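Local atomic coordinates of tannase (Fusobacterium nucleatum subsp. nucleatum ATCC 25586, PDB entry 6YQ4), a protein that hydrolyses gallotannins as a tannase, probably through a serine-hydrolase mechanism on an alpha/beta-hydrolase fold, and also binds a magnesium ion. Residues P114-R119 / P133-D138. Sequence-based numbering, arbitrary orientation.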
loop_
_atom_site.group_PDB
_atom_site.type_symbol
_atom_site.label_atom_id
_atom_site.label_comp_id
_atom_site.label_asym_id
_atom_site.label_seq_id
_atom_site.Cartn_x
_atom_site.Cartn_y
_atom_site.Cartn_z
ATOM N N PRO A 114 -10.762 9.558 -3.552
ATOM C CA PRO A 114 -10.399 9.803 -4.947
ATOM C C PRO A 114 -10.262 8.516 -5.739
ATOM O O PRO A 114 -9.781 7.494 -5.231
ATOM C CB PRO A 114 -9.038 10.476 -4.825
ATOM C CG PRO A 114 -8.430 9.719 -3.699
ATOM C CD PRO A 114 -9.562 9.462 -2.707
ATOM N N GLY A 115 -10.682 8.581 -7.015
ATOM C CA GLY A 115 -10.179 7.642 -7.985
ATOM C C GLY A 115 -8.795 8.052 -8.463
ATOM O O GLY A 115 -8.327 9.161 -8.195
ATOM N N ALA A 116 -8.147 7.138 -9.188
ATOM C CA ALA A 116 -6.794 7.343 -9.692
ATOM C C ALA A 116 -6.569 6.427 -10.885
ATOM O O ALA A 116 -7.133 5.329 -10.951
ATOM C CB ALA A 116 -5.736 7.070 -8.606
ATOM N N ARG A 117 -5.738 6.890 -11.824
ATOM C CA ARG A 117 -5.377 6.079 -12.981
ATOM C C ARG A 117 -4.501 4.909 -12.559
ATOM O O ARG A 117 -3.927 4.883 -11.474
ATOM C CB ARG A 117 -4.633 6.901 -14.036
ATOM C CG ARG A 117 -5.388 8.101 -14.587
ATOM C CD ARG A 117 -4.457 8.979 -15.412
ATOM N NE ARG A 117 -3.707 9.890 -14.554
ATOM C CZ ARG A 117 -2.604 10.529 -14.926
ATOM N NH1 ARG A 117 -2.131 10.365 -16.153
ATOM N NH2 ARG A 117 -1.984 11.339 -14.075
ATOM N N GLY A 118 -4.407 3.924 -13.443
ATOM C CA GLY A 118 -3.641 2.726 -13.177
ATOM C C GLY A 118 -3.054 2.218 -14.474
ATOM O O GLY A 118 -3.261 2.796 -15.546
ATOM N N ARG A 119 -2.381 1.072 -14.362
ATOM C CA ARG A 119 -1.343 0.675 -15.299
ATOM C C ARG A 119 -1.873 0.226 -16.660
ATOM O O ARG A 119 -1.121 0.276 -17.635
ATOM C CB ARG A 119 -0.484 -0.435 -14.663
ATOM C CG ARG A 119 -1.285 -1.654 -14.206
ATOM C CD ARG A 119 -0.342 -2.661 -13.626
ATOM N NE ARG A 119 -0.969 -3.884 -13.124
ATOM C CZ ARG A 119 -1.406 -4.884 -13.879
ATOM N NH1 ARG A 119 -1.390 -4.808 -15.235
ATOM N NH2 ARG A 119 -1.917 -5.951 -13.277
ATOM N N PRO A 133 4.426 7.525 -13.053
ATOM C CA PRO A 133 3.887 7.737 -11.704
ATOM C C PRO A 133 2.452 8.298 -11.645
ATOM O O PRO A 133 2.141 9.019 -10.708
ATOM C CB PRO A 133 4.878 8.745 -11.134
ATOM C CG PRO A 133 5.202 9.623 -12.368
ATOM C CD PRO A 133 5.117 8.726 -13.564
ATOM N N ALA A 134 1.592 7.936 -12.602
ATOM C CA ALA A 134 0.255 8.528 -12.690
ATOM C C ALA A 134 -0.542 8.397 -11.389
ATOM O O ALA A 134 -1.178 9.358 -10.946
ATOM C CB ALA A 134 -0.533 7.893 -13.849
ATOM N N ALA A 135 -0.580 7.204 -10.793
ATOM C CA ALA A 135 -1.496 7.024 -9.665
ATOM C C ALA A 135 -1.084 7.869 -8.466
ATOM O O ALA A 135 -1.951 8.398 -7.760
ATOM C CB ALA A 135 -1.603 5.551 -9.260
ATOM N N ILE A 136 0.225 8.013 -8.216
ATOM C CA ILE A 136 0.645 8.839 -7.087
ATOM C C ILE A 136 0.399 10.306 -7.419
ATOM O O ILE A 136 0.039 11.096 -6.541
ATOM C CB ILE A 136 2.109 8.548 -6.659
ATOM C CG1 ILE A 136 2.470 9.380 -5.424
ATOM C CG2 ILE A 136 3.137 8.815 -7.755
ATOM C CD1 ILE A 136 1.572 9.074 -4.252
ATOM N N VAL A 137 0.491 10.672 -8.698
ATOM C CA VAL A 137 0.204 12.043 -9.097
ATOM C C VAL A 137 -1.273 12.360 -8.905
ATOM O O VAL A 137 -1.634 13.452 -8.449
ATOM C CB VAL A 137 0.656 12.270 -10.547
ATOM C CG1 VAL A 137 0.046 13.574 -11.103
ATOM C CG2 VAL A 137 2.178 12.282 -10.618
ATOM N N ASP A 138 -2.152 11.398 -9.197
ATOM C CA ASP A 138 -3.583 11.647 -9.039
ATOM C C ASP A 138 -3.939 11.863 -7.571
ATOM O O ASP A 138 -4.667 12.806 -7.237
ATOM C CB ASP A 138 -4.398 10.493 -9.646
ATOM C CG ASP A 138 -4.351 10.465 -11.198
ATOM O OD1 ASP A 138 -4.631 9.406 -11.802
ATOM O OD2 ASP A 138 -4.039 11.498 -11.826
#
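The two chains come nearest, CA to CA, at Arg117 and Ala135, 5.2 Å apart, where the extended loop leaving strand 110-114 passes the first turn of helix 134-148. Asp138, one turn into that helix, joins the two. Its OD1 accepts the backbone N-H of Arg117 in a nearly straight bond, N to OD1 2.7 Å at 172°, and the same oxygen takes NE of Arg117 through its syn lone pair, NE to OD1 2.9 Å. Arg117 NH2 reaches OD2 of Asp138 at 3.1 Å, from above the carboxylate plane, which lies 41° from that of the guanidinium. The grip is thus side-on, NE and NH2 each holding one oxygen. A bend at chi3 (-84°) in the arginine's long, flexible chain swings the guanidinium towards the helix, its edge meeting Asp138 and one face Ala134. Gln47 also donates to OD2, so this buried carboxylate is well supplied with donors, and the adjacent guanidinium probably favours its ionised form.

Small residues let the chains draw close. Ala134 lays its CB over the centre of one guanidinium face, 3.5 Å from Arg117 CZ, while Ala135 CB sits 3.3 Å from the carbonyl O of Arg117. On the loop, the methyl of Ala116 packs against CB of Asp138 at 3.8 Å and also touches Leu139. Pro133, at the N-cap position and after a cis peptide bond, has no N-H to offer, which costs nothing where no earlier turn exists to accept one; its carbonyl accepts Val137 N, opening the helical bonding.

This buried salt bridge ties together the first half of a beta-alpha-beta crossover, in which helix 134-148 joins the parallel strands 110-114 and 160-163, consistent with the alpha/beta-hydrolase fold.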